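Local coordinates for protein neurotoxin (Clostridium botulinum, PDB 3N7L) that probably binds gangliosides on nerve cells through its receptor-binding domain, the part of botulinum neurotoxin serotype D/C that recognises the host cell, at residues Ser133-Ala136 and Ala137-Lys141; Met249-Val252 and Asn253-Asn256; Gln337-Asp340 and Glu341-Lys344. All coordinates share one frame; numbering follows the deposited sequence.

Overall arrangement
The three contacts follow one another along the chain, and none encloses or crosses another. Contact 1 is a turn in the loop between strands 122-129 and 143-150, in the concanavalin-like N-terminal half. It reaches the C-terminal half through Asp357. Contact 2 turns the chain between strands 246-251 and 257-262, in the trefoil-like C-terminal half, and joins the strand end to the loop before strand 417-421. Contact 3 starts the short helix 339-345, between strands 329-335 and 348-354. Contacts 1 and 2 lie near each other, without touching, where the two halves meet, their centres about 13 Å apart. Contact 3 lies remote, its centre about 27 Å from that of contact 2.

Contact 1: residues Ser133-Ala136 and Ala137-Lys141; sequences SKNA and AGYNK
Asn135 and Tyr139 lie side by side and point the same way. Asn135 opens a type I beta turn that ends at Gly138, and Tyr139 follows it. Gly138 N closes the turn by donating to Asn135 O at 2.9 Å. The Asn135 side chain starts with CB near the Gly138 carbonyl. CG then comes to 3.5 Å from Tyr139 CD1, with the amide and ring planes 62° apart. At the tip the two branches part. OD1 lies obliquely to the ring and 3.5 Å from Lys141 NZ, whose hydrogen bond goes to the Asp357 carbonyl. ND2 sits at the ring edge, in its plane, and donates to the Asp131 carbonyl. Tyr139 has CG anti to its backbone N (chi1 -163°), which sets the ring beside the amide. Lys141 CG packs over one ring face, 3.9 Å above the plane. Past the turn, Asn140 ND2 reaches back and donates to Ala137 O at 3.0 Å. Asn140 OD1 accepts from the backbone of Lys83 and Trp84. The two asparagine amides thus tie the turn to the chain before it and to a separate loop, while Lys141 links it to the C-terminal half through Asp357.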
ATOM      1  N   SER A 133     -15.187   0.083  -4.807  1.00 29.35           N
ATOM      2  CA  SER A 133     -15.493  -1.345  -4.762  1.00 31.27           C
ATOM      3  C   SER A 133     -14.280  -2.203  -4.399  1.00 31.38           C
ATOM      4  O   SER A 133     -14.427  -3.278  -3.811  1.00 31.96           O
ATOM      5  CB  SER A 133     -16.068  -1.811  -6.103  1.00 32.95           C
ATOM      6  OG  SER A 133     -15.060  -1.920  -7.092  1.00 32.35           O
ATOM      7  N   LYS A 134     -13.086  -1.733  -4.743  1.00 29.87           N
ATOM      8  CA  LYS A 134     -11.865  -2.473  -4.446  1.00 28.89           C
ATOM      9  C   LYS A 134     -11.216  -2.051  -3.134  1.00 27.89           C
ATOM     10  O   LYS A 134     -10.171  -2.578  -2.764  1.00 28.96           O
ATOM     11  CB  LYS A 134     -10.844  -2.286  -5.566  1.00 29.69           C
ATOM     12  CG  LYS A 134     -11.290  -2.786  -6.916  1.00 31.15           C
ATOM     13  CD  LYS A 134     -10.185  -2.573  -7.928  1.00 33.50           C
ATOM     14  CE  LYS A 134     -10.590  -3.079  -9.295  1.00 34.36           C
ATOM     15  NZ  LYS A 134      -9.514  -2.814 -10.283  1.00 35.08           N
ATOM     16  N   ASN A 135     -11.825  -1.101  -2.435  1.00 26.36           N
ATOM     17  CA  ASN A 135     -11.265  -0.626  -1.170  1.00 26.52           C
ATOM     18  C   ASN A 135     -12.384  -0.326  -0.190  1.00 26.13           C
ATOM     19  O   ASN A 135     -12.480   0.780   0.337  1.00 25.78           O
ATOM     20  CB  ASN A 135     -10.435   0.639  -1.419  1.00 25.36           C
ATOM     21  CG  ASN A 135      -9.298   0.400  -2.395  1.00 26.29           C
ATOM     22  OD1 ASN A 135      -8.242  -0.097  -2.014  1.00 25.11           O
ATOM     23  ND2 ASN A 135      -9.518   0.735  -3.662  1.00 23.64           N
ATOM     24  N   ALA A 136     -13.225  -1.322   0.060  1.00 26.48           N
ATOM     25  CA  ALA A 136     -14.364  -1.160   0.956  1.00 25.64           C
ATOM     26  C   ALA A 136     -13.977  -0.735   2.364  1.00 25.55           C
ATOM     27  O   ALA A 136     -14.697   0.035   2.998  1.00 28.43           O
ATOM     28  CB  ALA A 136     -15.173  -2.453   1.002  1.00 26.85           C
ATOM     29  N   ALA A 137     -12.849  -1.234   2.857  1.00 23.46           N
ATOM     30  CA  ALA A 137     -12.393  -0.893   4.198  1.00 23.94           C
ATOM     31  C   ALA A 137     -11.613   0.418   4.215  1.00 23.85           C
ATOM     32  O   ALA A 137     -11.016   0.785   5.230  1.00 25.58           O
ATOM     33  CB  ALA A 137     -11.536  -2.023   4.760  1.00 24.51           C
ATOM     34  N   GLY A 138     -11.629   1.121   3.087  1.00 24.30           N
ATOM     35  CA  GLY A 138     -10.922   2.381   2.978  1.00 22.61           C
ATOM     36  C   GLY A 138      -9.615   2.235   2.217  1.00 24.16           C
ATOM     37  O   GLY A 138      -8.996   1.172   2.224  1.00 24.80           O
ATOM     38  N   TYR A 139      -9.198   3.298   1.540  1.00 22.87           N
ATOM     39  CA  TYR A 139      -7.944   3.275   0.795  1.00 24.36           C
ATOM     40  C   TYR A 139      -6.873   3.691   1.811  1.00 23.30           C
ATOM     41  O   TYR A 139      -6.439   4.839   1.831  1.00 23.25           O
ATOM     42  CB  TYR A 139      -8.009   4.280  -0.356  1.00 24.64           C
ATOM     43  CG  TYR A 139      -6.960   4.070  -1.416  1.00 24.59           C
ATOM     44  CD1 TYR A 139      -7.187   3.209  -2.492  1.00 26.66           C
ATOM     45  CD2 TYR A 139      -5.733   4.727  -1.344  1.00 26.48           C
ATOM     46  CE1 TYR A 139      -6.214   3.012  -3.477  1.00 26.92           C
ATOM     47  CE2 TYR A 139      -4.754   4.537  -2.317  1.00 26.74           C
ATOM     48  CZ  TYR A 139      -4.998   3.683  -3.380  1.00 28.93           C
ATOM     49  OH  TYR A 139      -4.030   3.516  -4.344  1.00 30.99           O
ATOM     50  N   ASN A 140      -6.451   2.749   2.653  1.00 22.97           N
ATOM     51  CA  ASN A 140      -5.488   3.055   3.706  1.00 23.52           C
ATOM     52  C   ASN A 140      -4.060   2.592   3.451  1.00 24.13           C
ATOM     53  O   ASN A 140      -3.275   2.411   4.388  1.00 24.48           O
ATOM     54  CB  ASN A 140      -5.998   2.463   5.021  1.00 23.11           C
ATOM     55  CG  ASN A 140      -7.505   2.573   5.148  1.00 22.26           C
ATOM     56  OD1 ASN A 140      -8.077   3.638   4.919  1.00 22.43           O
ATOM     57  ND2 ASN A 140      -8.152   1.477   5.505  1.00 21.90           N
ATOM     58  N   LYS A 141      -3.716   2.425   2.183  1.00 22.75           N
ATOM     59  CA  LYS A 141      -2.386   1.971   1.829  1.00 23.09           C
ATOM     60  C   LYS A 141      -1.452   3.096   1.393  1.00 23.09           C
ATOM     61  O   LYS A 141      -1.884   4.195   1.042  1.00 22.57           O
ATOM     62  CB  LYS A 141      -2.490   0.932   0.706  1.00 25.81           C
ATOM     63  CG  LYS A 141      -3.077   1.470  -0.591  1.00 27.20           C
ATOM     64  CD  LYS A 141      -3.510   0.340  -1.533  1.00 32.04           C
ATOM     65  CE  LYS A 141      -4.667  -0.475  -0.942  1.00 34.48           C
ATOM     66  NZ  LYS A 141      -5.069  -1.647  -1.784  1.00 34.47           N
TER

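Contact 2: residues Met249-Val252 and Asn253-Asn256; sequences MINV and NYMN
Asn251 and Asn253 stand side by side where strand 246-251 ends in a type I beta turn from Asn251 to Tyr254. This is the tight part of the contact. Tyr254 N donates to Asn251 O at 2.9 Å and closes the turn. A second bond, from Asn253 N to Asn251 OD1 at 3.0 Å with an N-H...O angle of 160°, makes an Asx turn. Asn251 CG is anti to its backbone N (chi1 -172°), which carries OD1 forward over the turn. The same oxygen lies at the edge of the Tyr254 ring, 3.9 Å from CD1. The two asparagine amide planes are 80° apart, and each has a further partner. Asn251 ND2 donates to the Ser414 carbonyl, and Asn253 OD1 is bonded to Thr413 OG1.

Ile250 and Met255 cross at about a right angle in apolar packing without hydrogen bonds, with CG2 of Ile250 3.8 Å from SD of Met255. The bent Met255 chain also brings SD to 3.7 Å from Asn251 O. A water bridges the turn, donating to Tyr254 O at 3.0 Å and accepting from Asn251 N at 2.8 Å. Buried Asn251 is thus gripped by bonds, whereas the Asn253 side of the turn is exposed, with Tyr254 partly so. The bonds of Asn251 join the strand end to the loop leading into strand 417-421.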
ATOM      1  N   MET A 249      -4.536 -13.454   6.334  1.00 18.54           N
ATOM      2  CA  MET A 249      -4.122 -13.855   5.002  1.00 19.02           C
ATOM      3  C   MET A 249      -5.348 -13.892   4.113  1.00 18.71           C
ATOM      4  O   MET A 249      -6.335 -14.568   4.426  1.00 17.59           O
ATOM      5  CB  MET A 249      -3.464 -15.226   5.056  1.00 19.13           C
ATOM      6  CG  MET A 249      -2.707 -15.580   3.801  1.00 16.74           C
ATOM      7  SD  MET A 249      -1.841 -17.126   4.020  1.00 24.17           S
ATOM      8  CE  MET A 249      -2.908 -18.213   3.118  1.00 22.47           C
ATOM      9  N   ILE A 250      -5.280 -13.176   2.996  1.00 17.65           N
ATOM     10  CA  ILE A 250      -6.416 -13.093   2.089  1.00 18.03           C
ATOM     11  C   ILE A 250      -5.992 -13.196   0.633  1.00 18.32           C
ATOM     12  O   ILE A 250      -4.916 -12.722   0.259  1.00 19.48           O
ATOM     13  CB  ILE A 250      -7.144 -11.741   2.274  1.00 18.72           C
ATOM     14  CG1 ILE A 250      -7.373 -11.473   3.769  1.00 19.08           C
ATOM     15  CG2 ILE A 250      -8.474 -11.747   1.509  1.00 18.83           C
ATOM     16  CD1 ILE A 250      -7.953 -10.097   4.059  1.00 20.91           C
ATOM     17  N   ASN A 251      -6.842 -13.812  -0.181  1.00 18.70           N
ATOM     18  CA  ASN A 251      -6.572 -13.952  -1.606  1.00 18.80           C
ATOM     19  C   ASN A 251      -7.197 -12.753  -2.314  1.00 19.51           C
ATOM     20  O   ASN A 251      -8.346 -12.384  -2.044  1.00 19.64           O
ATOM     21  CB  ASN A 251      -7.166 -15.258  -2.140  1.00 17.42           C
ATOM     22  CG  ASN A 251      -6.750 -15.538  -3.576  1.00 18.97           C
ATOM     23  OD1 ASN A 251      -7.301 -14.969  -4.517  1.00 17.25           O
ATOM     24  ND2 ASN A 251      -5.754 -16.408  -3.746  1.00 18.77           N
ATOM     25  N   VAL A 252      -6.441 -12.145  -3.219  1.00 19.65           N
ATOM     26  CA  VAL A 252      -6.921 -10.977  -3.946  1.00 21.81           C
ATOM     27  C   VAL A 252      -8.268 -11.149  -4.652  1.00 20.74           C
ATOM     28  O   VAL A 252      -9.001 -10.178  -4.818  1.00 19.83           O
ATOM     29  CB  VAL A 252      -5.848 -10.495  -4.963  1.00 23.36           C
ATOM     30  CG1 VAL A 252      -6.457  -9.545  -5.972  1.00 27.85           C
ATOM     31  CG2 VAL A 252      -4.714  -9.786  -4.207  1.00 24.06           C
ATOM     32  N   ASN A 253      -8.597 -12.371  -5.056  1.00 21.46           N
ATOM     33  CA  ASN A 253      -9.866 -12.649  -5.735  1.00 22.11           C
ATOM     34  C   ASN A 253     -11.039 -12.842  -4.787  1.00 21.72           C
ATOM     35  O   ASN A 253     -12.194 -12.868  -5.216  1.00 20.78           O
ATOM     36  CB  ASN A 253      -9.744 -13.903  -6.600  1.00 21.93           C
ATOM     37  CG  ASN A 253      -9.121 -13.622  -7.940  1.00 23.15           C
ATOM     38  OD1 ASN A 253      -8.423 -12.626  -8.120  1.00 25.06           O
ATOM     39  ND2 ASN A 253      -9.361 -14.509  -8.895  1.00 25.78           N
ATOM     40  N   TYR A 254     -10.745 -12.985  -3.498  1.00 21.43           N
ATOM     41  CA  TYR A 254     -11.785 -13.198  -2.501  1.00 18.64           C
ATOM     42  C   TYR A 254     -11.560 -12.332  -1.271  1.00 18.82           C
ATOM     43  O   TYR A 254     -11.373 -12.849  -0.168  1.00 20.32           O
ATOM     44  CB  TYR A 254     -11.821 -14.672  -2.088  1.00 17.53           C
ATOM     45  CG  TYR A 254     -12.088 -15.625  -3.238  1.00 20.59           C
ATOM     46  CD1 TYR A 254     -11.073 -15.982  -4.129  1.00 20.42           C
ATOM     47  CD2 TYR A 254     -13.362 -16.151  -3.447  1.00 20.06           C
ATOM     48  CE1 TYR A 254     -11.323 -16.840  -5.200  1.00 20.54           C
ATOM     49  CE2 TYR A 254     -13.627 -17.010  -4.518  1.00 20.66           C
ATOM     50  CZ  TYR A 254     -12.603 -17.349  -5.387  1.00 20.76           C
ATOM     51  OH  TYR A 254     -12.861 -18.201  -6.438  1.00 24.72           O
ATOM     52  N   MET A 255     -11.579 -11.017  -1.462  1.00 20.11           N
ATOM     53  CA  MET A 255     -11.371 -10.092  -0.351  1.00 20.94           C
ATOM     54  C   MET A 255     -12.498 -10.169   0.685  1.00 20.52           C
ATOM     55  O   MET A 255     -12.313  -9.776   1.838  1.00 19.57           O
ATOM     56  CB  MET A 255     -11.236  -8.655  -0.870  1.00 23.30           C
ATOM     57  CG  MET A 255      -9.984  -8.399  -1.711  1.00 23.13           C
ATOM     58  SD  MET A 255      -8.432  -8.845  -0.884  1.00 28.88           S
ATOM     59  CE  MET A 255      -8.351  -7.617   0.426  1.00 25.97           C
ATOM     60  N   ASN A 256     -13.660 -10.675   0.280  1.00 18.02           N
ATOM     61  CA  ASN A 256     -14.775 -10.789   1.211  1.00 19.85           C
ATOM     62  C   ASN A 256     -14.824 -12.150   1.889  1.00 20.32           C
ATOM     63  O   ASN A 256     -15.888 -12.613   2.300  1.00 22.02           O
ATOM     64  CB  ASN A 256     -16.104 -10.495   0.501  1.00 20.85           C
ATOM     65  CG  ASN A 256     -16.391  -9.005   0.412  1.00 21.75           C
ATOM     66  OD1 ASN A 256     -16.914  -8.507  -0.595  1.00 21.92           O
ATOM     67  ND2 ASN A 256     -16.053  -8.284   1.472  1.00 17.01           N
TER
HETATM   68  O   HOH W   1      -9.268 -14.819   0.684  1.00 17.97           O

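Contact 3: residues Gln337-Asp340 and Glu341-Lys344; sequences QPMD and EIRK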
ATOM      1  N   GLN A 337       1.788 -30.380  13.418  1.00 24.75           N
ATOM      2  CA  GLN A 337       2.890 -31.232  12.979  1.00 24.57           C
ATOM      3  C   GLN A 337       4.288 -30.750  13.370  1.00 23.74           C
ATOM      4  O   GLN A 337       4.525 -29.554  13.539  1.00 23.55           O
ATOM      5  CB  GLN A 337       2.821 -31.348  11.453  1.00 27.07           C
ATOM      6  CG  GLN A 337       2.886 -29.978  10.776  1.00 30.22           C
ATOM      7  CD  GLN A 337       2.585 -30.008   9.283  1.00 32.83           C
ATOM      8  OE1 GLN A 337       2.452 -28.956   8.640  1.00 33.22           O
ATOM      9  NE2 GLN A 337       2.486 -31.203   8.724  1.00 31.36           N
ATOM     10  N   PRO A 338       5.238 -31.687  13.506  1.00 21.93           N
ATOM     11  CA  PRO A 338       6.617 -31.331  13.866  1.00 20.91           C
ATOM     12  C   PRO A 338       7.346 -30.693  12.672  1.00 21.41           C
ATOM     13  O   PRO A 338       6.855 -30.735  11.545  1.00 19.68           O
ATOM     14  CB  PRO A 338       7.221 -32.670  14.298  1.00 20.89           C
ATOM     15  CG  PRO A 338       6.475 -33.665  13.482  1.00 21.20           C
ATOM     16  CD  PRO A 338       5.050 -33.150  13.503  1.00 21.07           C
ATOM     17  N   MET A 339       8.511 -30.103  12.925  1.00 23.32           N
ATOM     18  CA  MET A 339       9.286 -29.415  11.890  1.00 22.44           C
ATOM     19  C   MET A 339       9.653 -30.263  10.666  1.00 24.61           C
ATOM     20  O   MET A 339       9.592 -29.771   9.534  1.00 23.77           O
ATOM     21  CB  MET A 339      10.551 -28.819  12.511  1.00 24.72           C
ATOM     22  CG  MET A 339      11.222 -27.726  11.676  1.00 28.50           C
ATOM     23  SD  MET A 339      10.106 -26.349  11.238  1.00 33.21           S
ATOM     24  CE  MET A 339       9.612 -25.789  12.858  1.00 28.91           C
ATOM     25  N   ASP A 340      10.037 -31.521  10.878  1.00 24.08           N
ATOM     26  CA  ASP A 340      10.386 -32.393   9.755  1.00 25.94           C
ATOM     27  C   ASP A 340       9.216 -32.485   8.778  1.00 25.35           C
ATOM     28  O   ASP A 340       9.418 -32.544   7.566  1.00 25.28           O
ATOM     29  CB  ASP A 340      10.759 -33.801  10.245  1.00 28.51           C
ATOM     30  CG  ASP A 340      12.157 -33.864  10.845  1.00 32.00           C
ATOM     31  OD1 ASP A 340      12.529 -34.932  11.376  1.00 33.53           O
ATOM     32  OD2 ASP A 340      12.888 -32.848  10.786  1.00 33.86           O
ATOM     33  N   GLU A 341       7.993 -32.493   9.304  1.00 23.88           N
ATOM     34  CA  GLU A 341       6.808 -32.567   8.455  1.00 23.74           C
ATOM     35  C   GLU A 341       6.549 -31.231   7.760  1.00 22.90           C
ATOM     36  O   GLU A 341       6.125 -31.192   6.604  1.00 21.72           O
ATOM     37  CB  GLU A 341       5.583 -32.976   9.279  1.00 26.98           C
ATOM     38  CG  GLU A 341       5.696 -34.363   9.897  1.00 32.73           C
ATOM     39  CD  GLU A 341       6.066 -35.425   8.875  1.00 37.26           C
ATOM     40  OE1 GLU A 341       5.298 -35.615   7.907  1.00 40.57           O
ATOM     41  OE2 GLU A 341       7.129 -36.068   9.035  1.00 40.51           O
ATOM     42  N   ILE A 342       6.806 -30.134   8.465  1.00 21.11           N
ATOM     43  CA  ILE A 342       6.610 -28.811   7.883  1.00 22.88           C
ATOM     44  C   ILE A 342       7.540 -28.600   6.684  1.00 22.87           C
ATOM     45  O   ILE A 342       7.132 -28.066   5.653  1.00 22.05           O
ATOM     46  CB  ILE A 342       6.875 -27.698   8.922  1.00 22.12           C
ATOM     47  CG1 ILE A 342       5.797 -27.742  10.012  1.00 21.76           C
ATOM     48  CG2 ILE A 342       6.913 -26.333   8.232  1.00 21.48           C
ATOM     49  CD1 ILE A 342       5.988 -26.718  11.118  1.00 24.55           C
ATOM     50  N   ARG A 343       8.786 -29.037   6.820  1.00 23.36           N
ATOM     51  CA  ARG A 343       9.765 -28.878   5.750  1.00 25.60           C
ATOM     52  C   ARG A 343       9.348 -29.611   4.477  1.00 25.43           C
ATOM     53  O   ARG A 343       9.668 -29.179   3.368  1.00 25.84           O
ATOM     54  CB  ARG A 343      11.135 -29.382   6.218  1.00 27.74           C
ATOM     55  CG  ARG A 343      11.655 -28.657   7.452  1.00 33.05           C
ATOM     56  CD  ARG A 343      12.946 -29.277   7.963  1.00 37.67           C
ATOM     57  NE  ARG A 343      14.100 -28.831   7.193  1.00 43.44           N
ATOM     58  CZ  ARG A 343      14.653 -27.625   7.308  1.00 45.69           C
ATOM     59  NH1 ARG A 343      14.160 -26.745   8.169  1.00 46.40           N
ATOM     60  NH2 ARG A 343      15.694 -27.295   6.555  1.00 46.71           N
ATOM     61  N   LYS A 344       8.617 -30.708   4.636  1.00 25.59           N
ATOM     62  CA  LYS A 344       8.181 -31.490   3.483  1.00 27.55           C
ATOM     63  C   LYS A 344       6.805 -31.133   2.940  1.00 26.69           C
ATOM     64  O   LYS A 344       6.570 -31.227   1.734  1.00 27.06           O
ATOM     65  CB  LYS A 344       8.199 -32.983   3.819  1.00 29.74           C
ATOM     66  CG  LYS A 344       9.582 -33.523   4.151  1.00 33.96           C
ATOM     67  CD  LYS A 344       9.549 -35.009   4.449  1.00 39.09           C
ATOM     68  CE  LYS A 344       8.715 -35.311   5.680  1.00 41.56           C
ATOM     69  NZ  LYS A 344       8.818 -36.747   6.063  1.00 45.83           N
TER
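The backbone enters helix 339-345 at Pro338, the N-cap residue, whose O accepts from Ile342 N at 3.1 Å and more weakly from Glu341 N. This is the first turn of a short surface helix in the trefoil-like C-terminal half, between strands 329-335 and 348-354. The next carbonyl, Met339 O, takes Arg343 N at 2.9 Å.

Gln337 lies just before the cap and lays its side chain against the first turn. Its CG sits between the backbone N and the carbonyl carbon (chi1 58°), and the chain runs on extended from there. CG touches CG1 of Ile342 at 3.7 Å. At the far end NE2 meets the CB of Glu341 at 3.6 Å. The amide oxygen, OE1, is bonded to Ser315 OG, which fixes this end of the side chain to strand 313-318.

Pro338 and Glu341 lie side by side, with CG against CG. Glu341 bends at chi2, and its OE2 then forms a long, weak salt bridge with Lys344 NZ at 3.5 Å. Ile342 is the buried member of the group. Its CD1 lies loosely against Met339 CE, 4.1 Å away, while both side chains also pack on Tyr304 of strand 302-308. The Ile342 side chain thus packs between the cap and the neighbouring sheet. On another side of the helix, Arg343 CG runs close to Met339 O. The Arg343 chain packs on Ile288 and Ala369, and its guanidinium group comes near the like-charged Arg289. Lys344 curls along the helix surface at Asp340 O, bending at chi3, and its CE lies 3.4 Å from that oxygen.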